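Local coordinates for protein polyporopepsin (Irpex lacteus, PDB 1WKR) that cleaves peptide bonds as a pepsin-family aspartic endopeptidase of broad specificity that clots milk, held here in complex with the inhibitor pepstatin, at residues 207-221 with 299-313. Residues are numbered along the deposited sequence; the frame is centred on the assembly and turned at random.
Sequences TAGIVDTGTTLTLIA and DSGEGLDFINGLTFL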
ATOM      1  N   THR A 207       5.423 -10.472  15.804  1.00  4.14           N
ATOM      2  CA  THR A 207       3.961 -10.248  15.903  1.00  4.76           C
ATOM      3  C   THR A 207       3.382 -10.107  14.492  1.00  4.09           C
ATOM      4  O   THR A 207       4.113 -10.110  13.501  1.00  4.68           O
ATOM      5  CB  THR A 207       3.696  -8.983  16.741  1.00  4.50           C
ATOM      6  OG1 THR A 207       2.315  -8.946  17.069  1.00  5.46           O
ATOM      7  CG2 THR A 207       4.091  -7.659  15.997  1.00  4.85           C
ATOM      8  N   ALA A 208       2.070  -9.953  14.433  1.00  3.88           N
ATOM      9  CA  ALA A 208       1.353  -9.876  13.175  1.00  4.44           C
ATOM     10  C   ALA A 208       1.080  -8.421  12.782  1.00  3.73           C
ATOM     11  O   ALA A 208       0.844  -7.569  13.651  1.00  3.98           O
ATOM     12  CB  ALA A 208       0.003 -10.645  13.290  1.00  5.75           C
ATOM     13  N   GLY A 209       1.005  -8.182  11.475  1.00  3.23           N
ATOM     14  CA  GLY A 209       0.700  -6.862  10.901  1.00  3.26           C
ATOM     15  C   GLY A 209       0.533  -7.000   9.424  1.00  3.59           C
ATOM     16  O   GLY A 209       0.404  -8.141   8.919  1.00  3.78           O
ATOM     17  N   ILE A 210       0.468  -5.901   8.696  1.00  3.35           N
ATOM     18  CA  ILE A 210       0.136  -5.972   7.282  1.00  3.32           C
ATOM     19  C   ILE A 210       1.082  -5.194   6.408  1.00  3.32           C
ATOM     20  O   ILE A 210       1.827  -4.336   6.889  1.00  4.48           O
ATOM     21  CB  ILE A 210      -1.336  -5.525   7.020  1.00  3.57           C
ATOM     22  CG1 ILE A 210      -1.498  -3.995   7.146  1.00  4.18           C
ATOM     23  CG2 ILE A 210      -2.298  -6.268   7.963  1.00  4.07           C
ATOM     24  CD1 ILE A 210      -2.868  -3.467   6.709  1.00  5.08           C
ATOM     25  N   VAL A 211       1.079  -5.533   5.128  1.00  3.77           N
ATOM     26  CA  VAL A 211       1.870  -4.837   4.084  1.00  3.66           C
ATOM     27  C   VAL A 211       0.893  -4.099   3.229  1.00  4.16           C
ATOM     28  O   VAL A 211       0.012  -4.718   2.591  1.00  4.36           O
ATOM     29  CB  VAL A 211       2.703  -5.865   3.297  1.00  3.88           C
ATOM     30  CG1 VAL A 211       3.528  -5.120   2.240  1.00  4.89           C
ATOM     31  CG2 VAL A 211       3.594  -6.690   4.210  1.00  5.42           C
ATOM     32  N   ASP A 212       1.004  -2.784   3.196  1.00  3.82           N
ATOM     33  CA  ASP A 212      -0.073  -1.945   2.649  1.00  4.14           C
ATOM     34  C   ASP A 212       0.528  -0.812   1.812  1.00  3.05           C
ATOM     35  O   ASP A 212       1.023   0.175   2.343  1.00  3.61           O
ATOM     36  CB  ASP A 212      -0.931  -1.399   3.789  1.00  3.56           C
ATOM     37  CG  ASP A 212      -2.091  -0.656   3.280  1.00  3.40           C
ATOM     38  OD1 ASP A 212      -2.367  -0.595   2.061  1.00  4.08           O
ATOM     39  OD2 ASP A 212      -2.881  -0.050   4.138  1.00  4.52           O
ATOM     40  N   THR A 213       0.366  -0.909   0.496  1.00  3.29           N
ATOM     41  CA  THR A 213       0.771   0.151  -0.411  1.00  3.47           C
ATOM     42  C   THR A 213       0.043   1.460  -0.163  1.00  3.69           C
ATOM     43  O   THR A 213       0.540   2.509  -0.574  1.00  4.18           O
ATOM     44  CB  THR A 213       0.544  -0.261  -1.879  1.00  3.38           C
ATOM     45  OG1 THR A 213      -0.848  -0.582  -2.069  1.00  3.90           O
ATOM     46  CG2 THR A 213       1.389  -1.500  -2.294  1.00  4.43           C
ATOM     47  N   GLY A 214      -1.183   1.388   0.408  1.00  3.35           N
ATOM     48  CA  GLY A 214      -2.062   2.552   0.623  1.00  3.69           C
ATOM     49  C   GLY A 214      -1.973   3.122   2.004  1.00  3.63           C
ATOM     50  O   GLY A 214      -2.848   3.913   2.423  1.00  5.17           O
ATOM     51  N   THR A 215      -0.949   2.738   2.791  1.00  3.48           N
ATOM     52  CA  THR A 215      -0.582   3.497   4.021  1.00  4.01           C
ATOM     53  C   THR A 215       0.745   4.167   3.710  1.00  3.70           C
ATOM     54  O   THR A 215       1.695   3.511   3.280  1.00  3.65           O
ATOM     55  CB  THR A 215      -0.466   2.573   5.220  1.00  4.10           C
ATOM     56  OG1 THR A 215      -1.781   2.139   5.606  1.00  5.42           O
ATOM     57  CG2 THR A 215       0.133   3.266   6.433  1.00  5.70           C
ATOM     58  N   THR A 216       0.852   5.475   3.934  1.00  3.76           N
ATOM     59  CA  THR A 216       2.068   6.189   3.572  1.00  3.97           C
ATOM     60  C   THR A 216       3.245   5.744   4.445  1.00  3.80           C
ATOM     61  O   THR A 216       4.327   5.374   3.969  1.00  4.36           O
ATOM     62  CB  THR A 216       1.902   7.698   3.727  1.00  4.37           C
ATOM     63  OG1 THR A 216       0.728   8.120   3.030  1.00  4.78           O
ATOM     64  CG2 THR A 216       3.104   8.453   3.159  1.00  5.71           C
ATOM     65  N   LEU A 217       3.079   5.882   5.753  1.00  3.64           N
ATOM     66  CA  LEU A 217       4.147   5.706   6.709  1.00  3.56           C
ATOM     67  C   LEU A 217       4.399   4.222   7.006  1.00  3.33           C
ATOM     68  O   LEU A 217       3.606   3.358   6.652  1.00  4.48           O
ATOM     69  CB  LEU A 217       3.778   6.460   8.019  1.00  4.35           C
ATOM     70  CG  LEU A 217       3.614   7.968   7.849  1.00  4.26           C
ATOM     71  CD1 LEU A 217       3.447   8.627   9.220  1.00  5.56           C
ATOM     72  CD2 LEU A 217       4.773   8.663   7.104  1.00  5.25           C
ATOM     73  N   THR A 218       5.544   3.959   7.630  1.00  3.64           N
ATOM     74  CA  THR A 218       5.832   2.666   8.182  1.00  3.48           C
ATOM     75  C   THR A 218       5.362   2.716   9.632  1.00  3.55           C
ATOM     76  O   THR A 218       6.050   3.387  10.485  1.00  4.42           O
ATOM     77  CB  THR A 218       7.310   2.357   7.993  1.00  3.95           C
ATOM     78  OG1 THR A 218       7.566   2.289   6.572  1.00  5.01           O
ATOM     79  CG2 THR A 218       7.733   1.016   8.591  1.00  5.68           C
ATOM     80  N   LEU A 219       4.190   2.203   9.912  1.00  3.60           N
ATOM     81  CA  LEU A 219       3.561   2.386  11.211  1.00  4.36           C
ATOM     82  C   LEU A 219       3.814   1.206  12.112  1.00  3.79           C
ATOM     83  O   LEU A 219       3.742   0.032  11.694  1.00  4.63           O
ATOM     84  CB  LEU A 219       2.035   2.574  11.048  1.00  5.04           C
ATOM     85  CG  LEU A 219       1.577   3.800  10.258  1.00  3.48           C
ATOM     86  CD1 LEU A 219       0.029   3.799  10.174  1.00  5.98           C
ATOM     87  CD2 LEU A 219       2.089   5.072  10.926  1.00  5.36           C
ATOM     88  N   ILE A 220       4.092   1.508  13.375  1.00  3.44           N
ATOM     89  CA  ILE A 220       4.344   0.460  14.385  1.00  3.63           C
ATOM     90  C   ILE A 220       3.556   0.717  15.631  1.00  3.19           C
ATOM     91  O   ILE A 220       3.223   1.872  15.955  1.00  4.23           O
ATOM     92  CB  ILE A 220       5.899   0.337  14.670  1.00  3.90           C
ATOM     93  CG1 ILE A 220       6.469   1.671  15.218  1.00  4.41           C
ATOM     94  CG2 ILE A 220       6.597  -0.079  13.391  1.00  5.37           C
ATOM     95  CD1 ILE A 220       7.964   1.590  15.527  1.00  5.04           C
ATOM     96  N   ALA A 221       3.226  -0.352  16.329  1.00  3.49           N
ATOM     97  CA  ALA A 221       2.432  -0.254  17.561  1.00  3.74           C
ATOM     98  C   ALA A 221       2.995   0.785  18.524  1.00  4.44           C
ATOM     99  O   ALA A 221       4.193   1.008  18.539  1.00  4.71           O
ATOM    100  CB  ALA A 221       2.376  -1.617  18.263  1.00  5.24           C
ATOM    101  N   ASP A 299      -1.644  -0.419  20.759  1.00  5.97           N
ATOM    102  CA  ASP A 299      -0.578  -1.128  21.373  1.00  5.89           C
ATOM    103  C   ASP A 299      -0.421  -2.504  20.734  1.00  5.79           C
ATOM    104  O   ASP A 299      -1.363  -3.065  20.144  1.00  6.04           O
ATOM    105  CB  ASP A 299      -0.878  -1.369  22.854  1.00  7.46           C
ATOM    106  CG  ASP A 299      -0.851  -0.083  23.641  1.00  9.49           C
ATOM    107  OD1 ASP A 299      -0.238   0.884  23.280  1.00 10.89           O
ATOM    108  OD2 ASP A 299      -1.421  -0.114  24.772  1.00 13.64           O
ATOM    109  N   SER A 300       0.771  -3.054  20.860  1.00  5.35           N
ATOM    110  CA  SER A 300       1.012  -4.425  20.369  1.00  5.31           C
ATOM    111  C   SER A 300       0.183  -5.441  21.115  1.00  5.48           C
ATOM    112  O   SER A 300      -0.245  -5.184  22.250  1.00  5.72           O
ATOM    113  CB  SER A 300       2.537  -4.743  20.516  1.00  5.15           C
ATOM    114  OG  SER A 300       2.904  -4.820  21.859  1.00  7.00           O
ATOM    115  N   GLY A 301      -0.055  -6.572  20.496  1.00  4.61           N
ATOM    116  CA  GLY A 301      -0.911  -7.664  21.057  1.00  5.17           C
ATOM    117  C   GLY A 301      -2.321  -7.620  20.530  1.00  5.60           C
ATOM    118  O   GLY A 301      -3.115  -8.405  21.015  1.00  6.55           O
ATOM    119  N   GLU A 302      -2.645  -6.779  19.567  1.00  5.64           N
ATOM    120  CA  GLU A 302      -3.997  -6.735  19.027  1.00  6.48           C
ATOM    121  C   GLU A 302      -4.136  -7.534  17.758  1.00  5.72           C
ATOM    122  O   GLU A 302      -5.232  -7.481  17.116  1.00  7.74           O
ATOM    123  CB  GLU A 302      -4.416  -5.286  18.757  1.00  6.91           C
ATOM    124  CG  GLU A 302      -4.502  -4.509  20.059  1.00  9.26           C
ATOM    125  CD  GLU A 302      -5.272  -3.092  19.811  1.00  9.90           C
ATOM    126  OE1 GLU A 302      -5.501  -2.782  18.697  1.00 14.54           O
ATOM    127  OE2 GLU A 302      -5.570  -2.544  20.873  1.00 18.09           O
ATOM    128  N   GLY A 303      -3.174  -8.308  17.350  1.00  5.81           N
ATOM    129  CA  GLY A 303      -3.271  -9.106  16.128  1.00  5.84           C
ATOM    130  C   GLY A 303      -3.090  -8.293  14.846  1.00  5.71           C
ATOM    131  O   GLY A 303      -3.314  -8.857  13.764  1.00  5.69           O
ATOM    132  N   LEU A 304      -2.717  -7.016  14.923  1.00  4.82           N
ATOM    133  CA  LEU A 304      -2.406  -6.174  13.740  1.00  4.81           C
ATOM    134  C   LEU A 304      -1.627  -5.029  14.370  1.00  4.34           C
ATOM    135  O   LEU A 304      -2.235  -4.037  14.866  1.00  5.22           O
ATOM    136  CB  LEU A 304      -3.699  -5.770  13.030  1.00  5.30           C
ATOM    137  CG  LEU A 304      -3.449  -5.310  11.609  1.00  5.61           C
ATOM    138  CD1 LEU A 304      -4.784  -5.218  10.819  1.00  6.84           C
ATOM    139  CD2 LEU A 304      -2.699  -4.027  11.496  1.00  6.93           C
ATOM    140  N   ASP A 305      -0.312  -5.136  14.339  1.00  4.24           N
ATOM    141  CA  ASP A 305       0.550  -4.320  15.218  1.00  3.72           C
ATOM    142  C   ASP A 305       1.570  -3.508  14.440  1.00  3.55           C
ATOM    143  O   ASP A 305       2.453  -2.860  15.039  1.00  4.29           O
ATOM    144  CB  ASP A 305       1.259  -5.247  16.201  1.00  4.73           C
ATOM    145  CG  ASP A 305       0.357  -5.966  17.183  1.00  4.88           C
ATOM    146  OD1 ASP A 305      -0.850  -5.612  17.315  1.00  5.09           O
ATOM    147  OD2 ASP A 305       0.862  -6.881  17.876  1.00  5.41           O
ATOM    148  N   PHE A 306       1.486  -3.569  13.119  1.00  3.46           N
ATOM    149  CA  PHE A 306       2.331  -2.745  12.251  1.00  3.05           C
ATOM    150  C   PHE A 306       1.689  -2.654  10.863  1.00  3.47           C
ATOM    151  O   PHE A 306       0.895  -3.557  10.511  1.00  3.91           O
ATOM    152  CB  PHE A 306       3.808  -3.313  12.148  1.00  3.91           C
ATOM    153  CG  PHE A 306       3.861  -4.678  11.506  1.00  3.25           C
ATOM    154  CD1 PHE A 306       3.834  -4.850  10.134  1.00  4.12           C
ATOM    155  CD2 PHE A 306       3.930  -5.826  12.304  1.00  4.52           C
ATOM    156  CE1 PHE A 306       3.882  -6.084   9.546  1.00  3.99           C
ATOM    157  CE2 PHE A 306       3.995  -7.079  11.721  1.00  4.16           C
ATOM    158  CZ  PHE A 306       3.969  -7.212  10.366  1.00  4.02           C
ATOM    159  N   ILE A 307       2.092  -1.638  10.152  1.00  3.83           N
ATOM    160  CA  ILE A 307       1.753  -1.517   8.701  1.00  3.70           C
ATOM    161  C   ILE A 307       3.073  -1.182   8.008  1.00  3.43           C
ATOM    162  O   ILE A 307       3.618  -0.074   8.199  1.00  3.95           O
ATOM    163  CB  ILE A 307       0.673  -0.479   8.404  1.00  4.08           C
ATOM    164  CG1 ILE A 307      -0.613  -0.796   9.159  1.00  4.05           C
ATOM    165  CG2 ILE A 307       0.423  -0.455   6.910  1.00  4.94           C
ATOM    166  CD1 ILE A 307      -1.743   0.195   9.000  1.00  5.41           C
ATOM    167  N   ASN A 308       3.557  -2.094   7.164  1.00  3.55           N
ATOM    168  CA  ASN A 308       4.703  -1.791   6.285  1.00  3.74           C
ATOM    169  C   ASN A 308       4.111  -1.066   5.078  1.00  3.62           C
ATOM    170  O   ASN A 308       3.502  -1.690   4.190  1.00  4.22           O
ATOM    171  CB  ASN A 308       5.445  -3.056   5.874  1.00  3.99           C
ATOM    172  CG  ASN A 308       6.078  -3.805   7.018  1.00  3.49           C
ATOM    173  OD1 ASN A 308       6.184  -3.328   8.150  1.00  4.46           O
ATOM    174  ND2 ASN A 308       6.534  -5.032   6.732  1.00  5.31           N
ATOM    175  N   GLY A 309       4.260   0.262   5.055  1.00  3.50           N
ATOM    176  CA  GLY A 309       3.602   1.116   4.067  1.00  4.28           C
ATOM    177  C   GLY A 309       4.426   1.455   2.892  1.00  2.94           C
ATOM    178  O   GLY A 309       5.473   0.857   2.621  1.00  3.70           O
ATOM    179  N   LEU A 310       3.914   2.421   2.119  1.00  3.31           N
ATOM    180  CA  LEU A 310       4.587   2.888   0.887  1.00  3.14           C
ATOM    181  C   LEU A 310       6.032   3.236   1.114  1.00  3.58           C
ATOM    182  O   LEU A 310       6.866   2.908   0.288  1.00  4.12           O
ATOM    183  CB  LEU A 310       3.787   4.145   0.405  1.00  4.84           C
ATOM    184  CG  LEU A 310       4.325   4.865  -0.822  1.00  4.20           C
ATOM    185  CD1 LEU A 310       3.157   5.632  -1.461  1.00  5.96           C
ATOM    186  CD2 LEU A 310       5.437   5.847  -0.474  1.00  4.79           C
ATOM    187  N   THR A 311       6.371   3.856   2.247  1.00  3.28           N
ATOM    188  CA  THR A 311       7.723   4.302   2.508  1.00  3.83           C
ATOM    189  C   THR A 311       8.646   3.122   2.734  1.00  4.43           C
ATOM    190  O   THR A 311       9.856   3.216   2.444  1.00  4.48           O
ATOM    191  CB  THR A 311       7.770   5.283   3.681  1.00  3.94           C
ATOM    192  OG1 THR A 311       6.997   4.723   4.807  1.00  4.54           O
ATOM    193  CG2 THR A 311       7.243   6.664   3.310  1.00  4.45           C
ATOM    194  N   PHE A 312       8.137   1.988   3.225  1.00  3.66           N
ATOM    195  CA  PHE A 312       8.906   0.762   3.306  1.00  3.96           C
ATOM    196  C   PHE A 312       9.037   0.142   1.915  1.00  3.69           C
ATOM    197  O   PHE A 312      10.151  -0.289   1.503  1.00  4.12           O
ATOM    198  CB  PHE A 312       8.158  -0.199   4.271  1.00  4.32           C
ATOM    199  CG  PHE A 312       8.788  -1.580   4.413  1.00  3.85           C
ATOM    200  CD1 PHE A 312       8.413  -2.624   3.577  1.00  5.16           C
ATOM    201  CD2 PHE A 312       9.706  -1.853   5.411  1.00  4.60           C
ATOM    202  CE1 PHE A 312       8.945  -3.884   3.720  1.00  5.37           C
ATOM    203  CE2 PHE A 312      10.241  -3.151   5.549  1.00  5.36           C
ATOM    204  CZ  PHE A 312       9.859  -4.137   4.669  1.00  4.86           C
ATOM    205  N   LEU A 313       7.943   0.094   1.158  1.00  3.28           N
ATOM    206  CA  LEU A 313       7.922  -0.557  -0.144  1.00  3.75           C
ATOM    207  C   LEU A 313       8.663   0.190  -1.204  1.00  4.29           C
ATOM    208  O   LEU A 313       9.013  -0.358  -2.248  1.00  4.12           O
ATOM    209  CB  LEU A 313       6.473  -0.796  -0.549  1.00  3.64           C
ATOM    210  CG  LEU A 313       5.717  -1.737   0.393  1.00  4.06           C
ATOM    211  CD1 LEU A 313       4.229  -1.725   0.104  1.00  6.84           C
ATOM    212  CD2 LEU A 313       6.266  -3.153   0.306  1.00  4.63           C
TER
HETATM  213  O   HOH W   1       6.134  -1.591  10.310  1.00 11.39           O
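The psi-shaped motif around the second catalytic aspartate is built here: strand 306-308 lies between strand 207-211, parallel to it, and strand 218-220, antiparallel. I307 N gives a bond to L219 O, N308 N one to I210 O, and D212 N reaches N308 O in a nearly straight bond (2.9 Å, 174°), tying the catalytic residue's backbone to the middle strand. On one face I307 runs beside I210 and L219; its CG2, anti to the backbone N, touches D212 CB (3.5 Å) and T215 CB. The D212 carboxylate accepts G214 N at OD1, an Asx turn, and T215 OG1 at OD2, both from above its plane; its OD1 lies close to OD1 of D32, the other catalytic aspartate, and its OD2 hydrogen-bonds a modified side chain of the bound inhibitor. On the other face the F306 ring, CG between the backbone N and carbonyl carbon (chi1 64°), folds back over G209, whose CA sits 3.3 Å from the ring centroid in a CH-pi contact, so the ring packs directly on the backbone. At the far end T207 OG1 and G301 N meet D305 OD2 (2.7 and 2.8 Å) from opposite faces of the carboxylate, while E302 N uses the syn lone pair of OD1. An alanine in place of D305 would remove both carboxylate oxygens, and would probably leave T207 OG1 and the amides of G301 and E302 without these acceptors and the loop freer to move. At the start of helix 310-313, T216 O accepts from both T311 N and T311 OG1, the latter on a lone pair, and T218 OG1 donates to T311 OG1. Such a psi loop, carrying Asp-Thr-Gly, is the hallmark of each lobe of pepsin-like proteases.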